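Local structure of putative glucoamylase (Bacteroides caccae ATCC 43185, 4QT9) at residues 129-134 and 190-195; 105-110 and 171-176; 64-69 and 113-118; 97-102 and 164-169. The protein probably hydrolyses glycosidic bonds, as a putative glucoamylase with an alpha/alpha toroid fold. All coordinates share one frame; numbering follows the deposited sequence.

How the contacts relate
From the N terminus, 64-69 opens contact 3, 97-102 opens contact 4 and 105-110 opens contact 2. Contact 3 closes first, when strand 115-117 pairs with strand 64-66. Contact 1 opens next at 129-134. Contact 4 closes at 164-169, contact 2 at 171-176 and contact 1 at 190-195. Contacts 2 and 4 cross each other, and each also crosses contacts 1 and 3. Contacts 1 and 3 follow in series. Contact 4 joins helices 88-104 and 157-172, and contact 2 joins the chain following them. Phe-108 of contact 2 packs on Pro-192 of contact 1, and Asp-106 O probably receives the indole N-H of Trp-116 in contact 3.

Contact 1 (129-134 and 190-195); sequences KDNGGD and WSPTYG
The ring of Tyr-194 has Lys-129 on one face and Asn-131 at its edge. It ends an ST turn and ST motif that begin with Ser-191. Lys-129 CG sits over the ring centre in a CH-pi contact, 3.7 Å from the Tyr-194 centroid and 10° off the normal. Thr-193 CG2 covers the opposite face in one of its two conformers. Asn-131 OD1 lies in the ring plane, 3.8 Å from Tyr-194 CD2. The lysine crosses the tyrosine at about a right angle, and its extended chain carries NZ on to a salt bridge with Glu-197. Tyr-194 OH bonds Gln-128.

Ser-191 OG accepts from Thr-193 N at 3.0 Å and from Tyr-194 N at 2.8 Å, the latter nearly straight at 172°. Ser-191 OG also donates to Asn-131 OD1 at 2.5 Å, in the carbonyl plane and on a lone pair. OG is anti to the serine N (chi1 163°), which aims it back over its own turn. An alanine here would probably leave the two turn N-H groups and Asn-131 OD1 without their shared mate and free the asparagine amide to turn.

Further along, Gly-133 and Trp-190 form an antiparallel hydrogen-bonded pair between strands 133-134 and 189-190. Gly-132 lies close beside Ser-191, where any side chain would clash. The Trp-190 ring meets His-109 edge-to-face. Trp-190 N gives only a weak bond to Gly-133 O, but Gly-133 N reaches Trp-190 O at 2.8 Å.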
loop_
_atom_site.group_PDB
_atom_site.type_symbol
_atom_site.label_atom_id
_atom_site.label_comp_id
_atom_site.label_asym_id
_atom_site.label_seq_id
_atom_site.Cartn_x
_atom_site.Cartn_y
_atom_site.Cartn_z
ATOM N N LYS A 129 5.572 16.437 15.952
ATOM C CA LYS A 129 6.001 17.265 14.832
ATOM C C LYS A 129 5.476 16.754 13.459
ATOM O O LYS A 129 5.646 17.441 12.461
ATOM C CB LYS A 129 7.526 17.416 14.855
ATOM C CG LYS A 129 7.998 18.144 16.117
ATOM C CD LYS A 129 9.501 18.303 16.190
ATOM C CE LYS A 129 9.904 19.209 17.331
ATOM N NZ LYS A 129 11.379 19.411 17.377
ATOM N N ASP A 130 4.776 15.615 13.429
ATOM C CA ASP A 130 4.173 15.076 12.218
ATOM C C ASP A 130 2.672 15.462 12.232
ATOM O O ASP A 130 1.791 14.617 12.416
ATOM C CB ASP A 130 4.417 13.551 12.125
ATOM C CG ASP A 130 4.005 12.891 10.814
ATOM O OD1 ASP A 130 3.479 13.603 9.917
ATOM O OD2 ASP A 130 4.180 11.665 10.694
ATOM N N ASN A 131 2.405 16.771 12.099
ATOM C CA ASN A 131 1.057 17.365 12.147
ATOM C C ASN A 131 0.690 18.035 10.803
ATOM O O ASN A 131 -0.177 18.889 10.745
ATOM C CB ASN A 131 1.003 18.401 13.294
ATOM C CG ASN A 131 1.920 19.609 13.118
ATOM O OD1 ASN A 131 2.875 19.612 12.336
ATOM N ND2 ASN A 131 1.680 20.651 13.877
ATOM N N GLY A 132 1.394 17.690 9.744
ATOM C CA GLY A 132 1.145 18.333 8.462
ATOM C C GLY A 132 1.041 17.323 7.354
ATOM O O GLY A 132 0.403 16.294 7.509
ATOM N N GLY A 133 1.652 17.635 6.230
ATOM C CA GLY A 133 1.647 16.747 5.084
ATOM C C GLY A 133 2.610 15.592 5.251
ATOM O O GLY A 133 3.641 15.708 5.918
ATOM N N ASP A 134 2.220 14.458 4.688
ATOM C CA ASP A 134 2.960 13.193 4.604
ATOM C C ASP A 134 2.916 12.815 3.130
ATOM O O ASP A 134 1.846 12.428 2.638
ATOM C CB ASP A 134 2.288 12.131 5.522
ATOM C CG ASP A 134 3.014 10.798 5.530
ATOM O OD1 ASP A 134 3.494 10.363 4.438
ATOM O OD2 ASP A 134 3.121 10.192 6.612
ATOM N N TRP A 190 6.164 17.877 5.849
ATOM C CA TRP A 190 6.130 19.326 5.953
ATOM C C TRP A 190 5.036 19.699 6.922
ATOM O O TRP A 190 3.894 19.221 6.816
ATOM C CB TRP A 190 5.956 20.064 4.609
ATOM C CG TRP A 190 5.938 21.552 4.801
ATOM C CD1 TRP A 190 7.020 22.362 4.989
ATOM C CD2 TRP A 190 4.778 22.383 4.982
ATOM N NE1 TRP A 190 6.612 23.641 5.259
ATOM C CE2 TRP A 190 5.239 23.692 5.238
ATOM C CE3 TRP A 190 3.391 22.147 4.947
ATOM C CZ2 TRP A 190 4.365 24.779 5.401
ATOM C CZ3 TRP A 190 2.521 23.216 5.137
ATOM C CH2 TRP A 190 3.006 24.516 5.352
ATOM N N SER A 191 5.386 20.575 7.861
ATOM C CA SER A 191 4.455 21.036 8.878
ATOM C C SER A 191 4.274 22.550 8.816
ATOM O O SER A 191 5.275 23.260 8.710
ATOM C CB SER A 191 4.961 20.644 10.259
ATOM O OG SER A 191 4.286 21.402 11.250
ATOM N N PRO A 192 3.038 23.071 8.975
ATOM C CA PRO A 192 2.869 24.539 9.029
ATOM C C PRO A 192 3.460 25.159 10.302
ATOM O O PRO A 192 3.758 26.346 10.291
ATOM C CB PRO A 192 1.345 24.748 8.987
ATOM C CG PRO A 192 0.748 23.401 8.801
ATOM C CD PRO A 192 1.756 22.364 9.154
ATOM N N THR A 193 3.644 24.357 11.378
ATOM C CA THR A 193 4.165 24.811 12.669
ATOM C C THR A 193 5.659 24.487 12.818
ATOM O O THR A 193 6.439 25.340 13.242
ATOM C CB THR A 193 3.330 24.164 13.795
ATOM O OG1 THR A 193 1.978 24.596 13.655
ATOM C CG2 THR A 193 3.832 24.509 15.198
ATOM N N TYR A 194 6.043 23.252 12.501
ATOM C CA TYR A 194 7.423 22.816 12.677
ATOM C C TYR A 194 8.289 22.847 11.387
ATOM O O TYR A 194 9.471 22.500 11.460
ATOM C CB TYR A 194 7.434 21.410 13.300
ATOM C CG TYR A 194 6.742 21.349 14.649
ATOM C CD1 TYR A 194 7.379 21.799 15.804
ATOM C CD2 TYR A 194 5.454 20.835 14.773
ATOM C CE1 TYR A 194 6.750 21.738 17.047
ATOM C CE2 TYR A 194 4.820 20.755 16.013
ATOM C CZ TYR A 194 5.470 21.214 17.146
ATOM O OH TYR A 194 4.856 21.136 18.369
ATOM N N GLY A 195 7.723 23.284 10.257
ATOM C CA GLY A 195 8.424 23.371 8.976
ATOM C C GLY A 195 8.975 22.049 8.476
ATOM O O GLY A 195 8.225 21.077 8.322
#

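Contact 2 (105-110 and 171-176)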
loop_
_atom_site.group_PDB
_atom_site.type_symbol
_atom_site.label_atom_id
_atom_site.label_comp_id
_atom_site.label_asym_id
_atom_site.label_seq_id
_atom_site.Cartn_x
_atom_site.Cartn_y
_atom_site.Cartn_z
ATOM N N ALA A 105 -11.189 18.008 3.625
ATOM C CA ALA A 105 -10.223 17.621 4.661
ATOM C C ALA A 105 -8.951 18.436 4.574
ATOM O O ALA A 105 -8.639 18.937 3.505
ATOM C CB ALA A 105 -9.906 16.147 4.551
ATOM N N ASP A 106 -8.235 18.592 5.704
ATOM C CA ASP A 106 -6.969 19.340 5.788
ATOM C C ASP A 106 -5.926 18.847 4.808
ATOM O O ASP A 106 -5.751 17.650 4.644
ATOM C CB ASP A 106 -6.386 19.253 7.205
ATOM C CG ASP A 106 -7.138 20.058 8.239
ATOM O OD1 ASP A 106 -8.057 20.827 7.845
ATOM O OD2 ASP A 106 -6.805 19.929 9.450
ATOM N N ARG A 107 -5.267 19.813 4.136
ATOM C CA ARG A 107 -4.207 19.635 3.137
ATOM C C ARG A 107 -3.068 20.587 3.461
ATOM O O ARG A 107 -3.306 21.636 4.053
ATOM C CB ARG A 107 -4.698 19.898 1.694
ATOM C CG ARG A 107 -5.924 19.116 1.268
ATOM C CD ARG A 107 -6.299 19.369 -0.179
ATOM N NE ARG A 107 -5.401 18.665 -1.100
ATOM C CZ ARG A 107 -5.614 18.557 -2.408
ATOM N NH1 ARG A 107 -6.691 19.106 -2.961
ATOM N NH2 ARG A 107 -4.751 17.899 -3.176
ATOM N N PHE A 108 -1.836 20.221 3.081
ATOM C CA PHE A 108 -0.608 20.969 3.346
ATOM C C PHE A 108 0.181 21.002 2.075
ATOM O O PHE A 108 0.781 20.008 1.688
ATOM C CB PHE A 108 0.147 20.296 4.529
ATOM C CG PHE A 108 -0.760 20.066 5.723
ATOM C CD1 PHE A 108 -1.514 18.900 5.830
ATOM C CD2 PHE A 108 -0.978 21.076 6.655
ATOM C CE1 PHE A 108 -2.409 18.721 6.887
ATOM C CE2 PHE A 108 -1.849 20.884 7.728
ATOM C CZ PHE A 108 -2.550 19.701 7.839
ATOM N N HIS A 109 0.065 22.133 1.358
ATOM C CA HIS A 109 0.628 22.390 0.017
ATOM C C HIS A 109 0.095 21.298 -0.921
ATOM O O HIS A 109 0.851 20.664 -1.645
ATOM C CB HIS A 109 2.170 22.480 0.036
ATOM C CG HIS A 109 2.670 23.778 0.580
ATOM N ND1 HIS A 109 2.815 24.889 -0.226
ATOM C CD2 HIS A 109 3.024 24.108 1.841
ATOM C CE1 HIS A 109 3.261 25.851 0.561
ATOM N NE2 HIS A 109 3.394 25.434 1.814
ATOM N N GLY A 110 -1.207 21.032 -0.811
ATOM C CA GLY A 110 -1.885 20.029 -1.622
ATOM C C GLY A 110 -1.723 18.590 -1.168
ATOM O O GLY A 110 -2.464 17.723 -1.632
ATOM N N ARG A 171 -4.301 17.447 -9.485
ATOM C CA ARG A 171 -3.584 18.654 -9.961
ATOM C C ARG A 171 -3.195 19.616 -8.820
ATOM O O ARG A 171 -2.276 20.427 -8.992
ATOM C CB ARG A 171 -4.393 19.409 -11.012
ATOM C CG ARG A 171 -4.407 18.683 -12.327
ATOM C CD ARG A 171 -5.313 19.343 -13.333
ATOM N NE ARG A 171 -5.151 18.674 -14.614
ATOM C CZ ARG A 171 -4.276 19.040 -15.545
ATOM N NH1 ARG A 171 -3.523 20.120 -15.372
ATOM N NH2 ARG A 171 -4.155 18.337 -16.662
ATOM N N GLU A 172 -3.869 19.504 -7.656
ATOM C CA GLU A 172 -3.613 20.376 -6.516
ATOM C C GLU A 172 -2.435 19.887 -5.654
ATOM O O GLU A 172 -1.889 20.680 -4.878
ATOM C CB GLU A 172 -4.881 20.546 -5.671
ATOM C CG GLU A 172 -5.831 21.566 -6.273
ATOM C CD GLU A 172 -7.183 21.731 -5.599
ATOM O OE1 GLU A 172 -7.666 20.772 -4.951
ATOM O OE2 GLU A 172 -7.777 22.823 -5.759
ATOM N N VAL A 173 -1.997 18.630 -5.807
ATOM C CA VAL A 173 -0.841 18.162 -4.994
ATOM C C VAL A 173 0.451 18.832 -5.461
ATOM O O VAL A 173 0.914 18.577 -6.584
ATOM C CB VAL A 173 -0.639 16.628 -4.912
ATOM C CG1 VAL A 173 0.477 16.293 -3.918
ATOM C CG2 VAL A 173 -1.932 15.916 -4.523
ATOM N N ASP A 174 1.048 19.667 -4.575
ATOM C CA ASP A 174 2.293 20.368 -4.921
ATOM C C ASP A 174 3.516 19.511 -4.528
ATOM O O ASP A 174 4.153 19.764 -3.489
ATOM C CB ASP A 174 2.355 21.769 -4.285
ATOM C CG ASP A 174 3.480 22.675 -4.818
ATOM O OD1 ASP A 174 4.401 22.160 -5.495
ATOM O OD2 ASP A 174 3.439 23.885 -4.552
ATOM N N TRP A 175 3.840 18.498 -5.370
ATOM C CA TRP A 175 4.977 17.592 -5.098
ATOM C C TRP A 175 6.285 18.392 -5.019
ATOM O O TRP A 175 7.120 18.134 -4.150
ATOM C CB TRP A 175 5.104 16.488 -6.176
ATOM C CG TRP A 175 3.821 15.775 -6.470
ATOM C CD1 TRP A 175 2.886 16.118 -7.402
ATOM C CD2 TRP A 175 3.288 14.638 -5.760
ATOM N NE1 TRP A 175 1.828 15.233 -7.361
ATOM C CE2 TRP A 175 2.052 14.313 -6.363
ATOM C CE3 TRP A 175 3.769 13.823 -4.714
ATOM C CZ2 TRP A 175 1.260 13.234 -5.917
ATOM C CZ3 TRP A 175 2.981 12.765 -4.264
ATOM C CH2 TRP A 175 1.763 12.458 -4.884
ATOM N N ASP A 176 6.425 19.402 -5.908
ATOM C CA ASP A 176 7.622 20.218 -6.018
ATOM C C ASP A 176 7.914 20.970 -4.718
ATOM O O ASP A 176 9.082 21.170 -4.400
ATOM C CB ASP A 176 7.499 21.182 -7.206
ATOM C CG ASP A 176 8.739 22.002 -7.445
ATOM O OD1 ASP A 176 9.652 21.508 -8.148
ATOM O OD2 ASP A 176 8.795 23.148 -6.942
HETATM O O HOH W 1 2.179 24.989 -2.676
#
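His-109 O accepts from Asp-174 N at 3.1 Å, joining the loop after helix 88-104 to the chain that follows helix 157-172. Asp-174 is the centre of an inverse gamma turn. Beside this bond Gly-110 CA lies 3.3 Å from Glu-172 O in a CA-H...O contact. A CB on the glycine would run into that oxygen, and the positive phi of Gly-110 also favours glycine. Val-173 CG2 packs on Gly-110 O and lies at the edge of the Arg-107 guanidinium.

Arg-107 holds its own loop in shape. Arg-107 NH2 bonds Gly-110 O at 2.8 Å on a lone pair, and NE adds a weak bond to the same oxygen. A bend at chi3 (76°) turns the guanidinium back over the loop to make this grip. NH1 reaches Glu-172 OE1 in a salt bridge whose hydrogen bond is weak. Both side chains have a second conformer, so this link is doubtful.

Further out, NH2 also bonds Leu-169 O in helix 157-172, and Arg-168 takes Glu-172 OE2. Trp-177 stacks on His-109 and gives its backbone N-H to Asp-174 OD1. A water in the plane of the His-109 ring lies 2.5 Å from His-109 ND1 and donates to Asp-174 OD2.

Contact 3 (64-69 and 113-118); sequences VVTSGG and PHWWYG
Ser-67 OG gives the shortest polar bond here, 2.7 Å to Pro-113 O, with the donor tilted from the carbonyl plane. Its chi1 of 51° tucks OG between the backbone N and the carbonyl carbon. Ser-67 N donates to His-114 O at 3.1 Å. These bonds fasten the start of helix 67-83 to the two residues just before strand 115-117.

Strands 64-66 and 115-117 pair antiparallel, in a three-stranded sheet completed by 123-124. Val-65 N donates to Trp-116 O at 2.9 Å and Trp-116 N to Val-65 O at 3.1 Å. On one face Val-64 CG1 makes a CH-pi contact 3.8 Å from the centroid of the five-membered ring of Trp-115, and Val-64 CG2 touches the Tyr-117 ring.

On the other face Val-65 CG2 meets the edge of Trp-116, 3.4 Å from CE3, and Pro-113 CG covers one face of that indole. Ser-67 CB lies 3.6 Å from Trp-116 CH2. Trp-116 NE1 bonds Asp-106 O. An alanine in place of Trp-116 would probably open a gap beside Val-65 and Ser-67 and leave Asp-106 O without its indole mate. The Val-65 and Trp-116 backbones thus satisfy each other, while both valines pack on indoles.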
loop_
_atom_site.group_PDB
_atom_site.type_symbol
_atom_site.label_atom_id
_atom_site.label_comp_id
_atom_site.label_asym_id
_atom_site.label_seq_id
_atom_site.Cartn_x
_atom_site.Cartn_y
_atom_site.Cartn_z
ATOM N N VAL A 64 -10.625 7.571 13.271
ATOM C CA VAL A 64 -9.423 8.113 12.646
ATOM C C VAL A 64 -9.176 7.360 11.341
ATOM O O VAL A 64 -8.976 6.146 11.354
ATOM C CB VAL A 64 -8.202 8.101 13.593
ATOM C CG1 VAL A 64 -6.905 8.377 12.840
ATOM C CG2 VAL A 64 -8.391 9.103 14.735
ATOM N N VAL A 65 -9.213 8.103 10.214
ATOM C CA VAL A 65 -9.024 7.580 8.861
ATOM C C VAL A 65 -7.587 7.825 8.394
ATOM O O VAL A 65 -6.989 8.861 8.683
ATOM C CB VAL A 65 -10.058 8.127 7.820
ATOM C CG1 VAL A 65 -11.474 7.621 8.114
ATOM C CG2 VAL A 65 -10.054 9.641 7.767
ATOM N N THR A 66 -7.056 6.863 7.654
ATOM C CA THR A 66 -5.686 6.904 7.141
ATOM C C THR A 66 -5.732 7.247 5.642
ATOM O O THR A 66 -6.526 6.671 4.915
ATOM C CB THR A 66 -4.957 5.576 7.479
ATOM O OG1 THR A 66 -3.644 5.611 6.929
ATOM C CG2 THR A 66 -5.698 4.323 6.999
ATOM N N SER A 67 -4.904 8.181 5.193
ATOM C CA SER A 67 -4.870 8.568 3.793
ATOM C C SER A 67 -4.319 7.447 2.899
ATOM O O SER A 67 -4.975 7.090 1.920
ATOM C CB SER A 67 -4.072 9.860 3.609
ATOM O OG SER A 67 -2.808 9.772 4.247
ATOM N N GLY A 68 -3.158 6.883 3.252
ATOM C CA GLY A 68 -2.519 5.816 2.488
ATOM C C GLY A 68 -3.380 4.576 2.353
ATOM O O GLY A 68 -3.635 4.115 1.235
ATOM N N GLY A 69 -3.866 4.073 3.494
ATOM C CA GLY A 69 -4.743 2.910 3.558
ATOM C C GLY A 69 -6.032 3.113 2.776
ATOM O O GLY A 69 -6.578 2.158 2.207
ATOM N N PRO A 113 -2.386 14.669 5.096
ATOM C CA PRO A 113 -1.655 14.153 6.274
ATOM C C PRO A 113 -1.773 12.635 6.370
ATOM O O PRO A 113 -2.603 12.049 5.664
ATOM C CB PRO A 113 -2.406 14.788 7.442
ATOM C CG PRO A 113 -3.817 14.898 6.952
ATOM C CD PRO A 113 -3.688 15.263 5.499
ATOM N N HIS A 114 -1.009 12.003 7.282
ATOM C CA HIS A 114 -1.143 10.558 7.536
ATOM C C HIS A 114 -2.573 10.213 7.998
ATOM O O HIS A 114 -3.199 9.293 7.478
ATOM C CB HIS A 114 -0.158 10.100 8.617
ATOM C CG HIS A 114 0.011 8.612 8.706
ATOM N ND1 HIS A 114 1.257 8.050 8.748
ATOM C CD2 HIS A 114 -0.912 7.626 8.739
ATOM C CE1 HIS A 114 1.069 6.743 8.797
ATOM N NE2 HIS A 114 -0.222 6.441 8.797
ATOM N N TRP A 115 -3.096 10.996 8.939
ATOM C CA TRP A 115 -4.423 10.785 9.530
ATOM C C TRP A 115 -5.291 12.026 9.595
ATOM O O TRP A 115 -4.782 13.122 9.796
ATOM C CB TRP A 115 -4.251 10.356 10.998
ATOM C CG TRP A 115 -3.701 8.990 11.275
ATOM C CD1 TRP A 115 -3.867 7.867 10.517
ATOM C CD2 TRP A 115 -3.094 8.562 12.503
ATOM N NE1 TRP A 115 -3.342 6.774 11.168
ATOM C CE2 TRP A 115 -2.869 7.169 12.397
ATOM C CE3 TRP A 115 -2.722 9.223 13.694
ATOM C CZ2 TRP A 115 -2.272 6.422 13.430
ATOM C CZ3 TRP A 115 -2.172 8.476 14.733
ATOM C CH2 TRP A 115 -1.945 7.096 14.593
ATOM N N TRP A 116 -6.607 11.818 9.549
ATOM C CA TRP A 116 -7.658 12.775 9.894
ATOM C C TRP A 116 -8.652 12.118 10.815
ATOM O O TRP A 116 -8.797 10.892 10.825
ATOM C CB TRP A 116 -8.490 13.308 8.703
ATOM C CG TRP A 116 -7.811 13.734 7.453
ATOM C CD1 TRP A 116 -7.481 15.010 7.100
ATOM C CD2 TRP A 116 -7.643 12.935 6.277
ATOM N NE1 TRP A 116 -7.017 15.038 5.804
ATOM C CE2 TRP A 116 -7.128 13.778 5.267
ATOM C CE3 TRP A 116 -7.804 11.564 5.998
ATOM C CZ2 TRP A 116 -6.825 13.308 3.989
ATOM C CZ3 TRP A 116 -7.485 11.100 4.735
ATOM C CH2 TRP A 116 -7.024 11.973 3.741
ATOM N N TYR A 117 -9.439 12.938 11.480
ATOM C CA TYR A 117 -10.644 12.523 12.177
ATOM C C TYR A 117 -11.671 12.514 11.062
ATOM O O TYR A 117 -11.834 13.539 10.393
ATOM C CB TYR A 117 -10.987 13.491 13.318
ATOM C CG TYR A 117 -9.923 13.558 14.391
ATOM C CD1 TYR A 117 -9.857 12.594 15.394
ATOM C CD2 TYR A 117 -9.032 14.626 14.451
ATOM C CE1 TYR A 117 -8.896 12.662 16.403
ATOM C CE2 TYR A 117 -8.072 14.712 15.459
ATOM C CZ TYR A 117 -8.008 13.729 16.435
ATOM O OH TYR A 117 -7.067 13.823 17.439
ATOM N N GLY A 118 -12.228 11.337 10.772
ATOM C CA GLY A 118 -13.159 11.118 9.663
ATOM C C GLY A 118 -14.445 11.922 9.684
ATOM O O GLY A 118 -15.045 12.162 8.630
#

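Contact 4 (97-102 and 164-169); sequences RIVSFL and QRIDRL
Helices 97-102 and 164-169 run in much the same direction, their axes 10.5 Å apart at closest and inclined by 32°. Val-99 is the central side chain and points at the other helix. Its two methyls divide the work. With chi1 at 176°, CG1 turns to Arg-165 and CG2 to Ile-166. Val-99 CG2 lies 3.8 Å from Ile-166 CG1, the side chains crossing at about a right angle. Val-99 CG1 packs on Arg-165 CB at 3.8 Å and comes over one face of the guanidinium, toward its rim. Val-99 CG1 also reaches Leu-169 CD1 at 4.2 Å. One turn on, Leu-102 CB meets the same Leu-169 CD1 at 3.9 Å, and Leu-169 CD2 touches Leu-102 O.

Arg-165 closes the more exposed side. The chain bends at chi3 (70°) and brings the guanidinium flat across Val-99. Arg-165 NH2 donates to Ser-100 OG at 3.0 Å, with the oxygen nearly in the guanidinium plane. The OG itself bonds Glu-96 O, one turn back on its own helix. Salt bridges from NH1 to Glu-96 and from NH2 to Glu-103 hold the group at further points. Its charge is thus probably balanced by two acids on helix 88-104.

Helix 135-152 covers the other side, touching both Leu-102 and Ile-166. Two helices running alike, with a third packed against both, are consistent with neighbours in one layer of an alpha/alpha toroid.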
loop_
_atom_site.group_PDB
_atom_site.type_symbol
_atom_site.label_atom_id
_atom_site.label_comp_id
_atom_site.label_asym_id
_atom_site.label_seq_id
_atom_site.Cartn_x
_atom_site.Cartn_y
_atom_site.Cartn_z
ATOM N N ARG A 97 -18.981 10.398 -1.952
ATOM C CA ARG A 97 -18.802 10.669 -0.530
ATOM C C ARG A 97 -17.292 10.842 -0.231
ATOM O O ARG A 97 -16.923 11.825 0.422
ATOM C CB ARG A 97 -19.407 9.525 0.312
ATOM C CG ARG A 97 -19.211 9.711 1.820
ATOM C CD ARG A 97 -19.897 8.640 2.667
ATOM N NE ARG A 97 -21.368 8.689 2.564
ATOM C CZ ARG A 97 -22.153 9.562 3.188
ATOM N NH1 ARG A 97 -21.624 10.509 3.967
ATOM N NH2 ARG A 97 -23.472 9.522 3.013
ATOM N N ILE A 98 -16.431 9.916 -0.733
ATOM C CA ILE A 98 -14.983 9.980 -0.521
ATOM C C ILE A 98 -14.385 11.285 -1.122
ATOM O O ILE A 98 -13.676 12.017 -0.429
ATOM C CB ILE A 98 -14.265 8.726 -1.080
ATOM C CG1 ILE A 98 -14.652 7.436 -0.266
ATOM C CG2 ILE A 98 -12.753 8.974 -1.138
ATOM C CD1 ILE A 98 -14.272 6.082 -0.982
ATOM N N VAL A 99 -14.687 11.578 -2.390
ATOM C CA VAL A 99 -14.204 12.793 -3.058
ATOM C C VAL A 99 -14.671 14.065 -2.289
ATOM O O VAL A 99 -13.868 14.977 -2.110
ATOM C CB VAL A 99 -14.621 12.823 -4.550
ATOM C CG1 VAL A 99 -14.200 14.132 -5.212
ATOM C CG2 VAL A 99 -14.030 11.629 -5.311
ATOM N N SER A 100 -15.927 14.105 -1.806
ATOM C CA SER A 100 -16.443 15.264 -1.063
ATOM C C SER A 100 -15.633 15.474 0.219
ATOM O O SER A 100 -15.327 16.622 0.561
ATOM C CB SER A 100 -17.928 15.105 -0.733
ATOM O OG SER A 100 -18.688 14.981 -1.917
ATOM N N PHE A 101 -15.296 14.375 0.928
ATOM C CA PHE A 101 -14.457 14.444 2.135
ATOM C C PHE A 101 -13.060 14.970 1.792
ATOM O O PHE A 101 -12.569 15.855 2.486
ATOM C CB PHE A 101 -14.348 13.077 2.850
ATOM C CG PHE A 101 -13.373 13.083 4.012
ATOM C CD1 PHE A 101 -13.779 13.478 5.285
ATOM C CD2 PHE A 101 -12.042 12.707 3.831
ATOM C CE1 PHE A 101 -12.877 13.478 6.355
ATOM C CE2 PHE A 101 -11.150 12.685 4.910
ATOM C CZ PHE A 101 -11.568 13.086 6.160
ATOM N N LEU A 102 -12.425 14.439 0.738
ATOM C CA LEU A 102 -11.062 14.839 0.341
ATOM C C LEU A 102 -10.982 16.302 -0.129
ATOM O O LEU A 102 -9.925 16.941 0.008
ATOM C CB LEU A 102 -10.506 13.910 -0.744
ATOM C CG LEU A 102 -10.268 12.445 -0.313
ATOM C CD1 LEU A 102 -9.910 11.590 -1.497
ATOM C CD2 LEU A 102 -9.162 12.345 0.735
ATOM N N GLN A 164 -13.574 14.300 -13.073
ATOM C CA GLN A 164 -13.124 15.691 -13.177
ATOM C C GLN A 164 -12.750 16.243 -11.779
ATOM O O GLN A 164 -11.758 16.948 -11.651
ATOM C CB GLN A 164 -14.230 16.523 -13.849
ATOM C CG GLN A 164 -13.863 17.940 -14.182
ATOM C CD GLN A 164 -14.948 18.646 -14.965
ATOM O OE1 GLN A 164 -15.538 19.621 -14.495
ATOM N NE2 GLN A 164 -15.217 18.184 -16.187
ATOM N N ARG A 165 -13.533 15.885 -10.732
ATOM C CA ARG A 165 -13.280 16.312 -9.356
ATOM C C ARG A 165 -11.995 15.649 -8.826
ATOM O O ARG A 165 -11.209 16.285 -8.113
ATOM C CB ARG A 165 -14.506 15.991 -8.472
ATOM C CG ARG A 165 -15.624 17.002 -8.705
ATOM C CD ARG A 165 -16.882 16.561 -8.048
ATOM N NE ARG A 165 -16.811 16.637 -6.589
ATOM C CZ ARG A 165 -17.669 16.034 -5.773
ATOM N NH1 ARG A 165 -18.662 15.309 -6.262
ATOM N NH2 ARG A 165 -17.554 16.175 -4.461
ATOM N N ILE A 166 -11.746 14.394 -9.225
ATOM C CA ILE A 166 -10.548 13.664 -8.832
ATOM C C ILE A 166 -9.304 14.314 -9.493
ATOM O O ILE A 166 -8.266 14.503 -8.821
ATOM C CB ILE A 166 -10.675 12.157 -9.181
ATOM C CG1 ILE A 166 -11.612 11.450 -8.180
ATOM C CG2 ILE A 166 -9.286 11.479 -9.183
ATOM C CD1 ILE A 166 -12.269 10.168 -8.667
ATOM N N ASP A 167 -9.404 14.635 -10.796
ATOM C CA ASP A 167 -8.290 15.271 -11.519
ATOM C C ASP A 167 -7.918 16.606 -10.876
ATOM O O ASP A 167 -6.745 16.909 -10.804
ATOM C CB ASP A 167 -8.593 15.455 -13.012
ATOM C CG ASP A 167 -7.338 15.795 -13.840
ATOM O OD1 ASP A 167 -6.412 14.971 -13.887
ATOM O OD2 ASP A 167 -7.300 16.874 -14.436
ATOM N N ARG A 168 -8.900 17.367 -10.366
ATOM C CA ARG A 168 -8.626 18.625 -9.667
ATOM C C ARG A 168 -7.797 18.370 -8.383
ATOM O O ARG A 168 -6.847 19.116 -8.144
ATOM C CB ARG A 168 -9.916 19.392 -9.333
ATOM C CG ARG A 168 -9.633 20.847 -8.955
ATOM C CD ARG A 168 -10.776 21.498 -8.196
ATOM N NE ARG A 168 -10.295 22.393 -7.139
ATOM C CZ ARG A 168 -10.653 23.667 -7.004
ATOM N NH1 ARG A 168 -11.510 24.218 -7.858
ATOM N NH2 ARG A 168 -10.161 24.400 -6.013
ATOM N N LEU A 169 -8.136 17.311 -7.579
ATOM C CA LEU A 169 -7.398 16.987 -6.367
ATOM C C LEU A 169 -5.981 16.582 -6.700
ATOM O O LEU A 169 -5.085 16.953 -5.957
ATOM C CB LEU A 169 -8.074 15.850 -5.552
ATOM C CG LEU A 169 -9.484 16.155 -4.963
ATOM C CD1 LEU A 169 -10.174 14.870 -4.507
ATOM C CD2 LEU A 169 -9.420 17.164 -3.824
#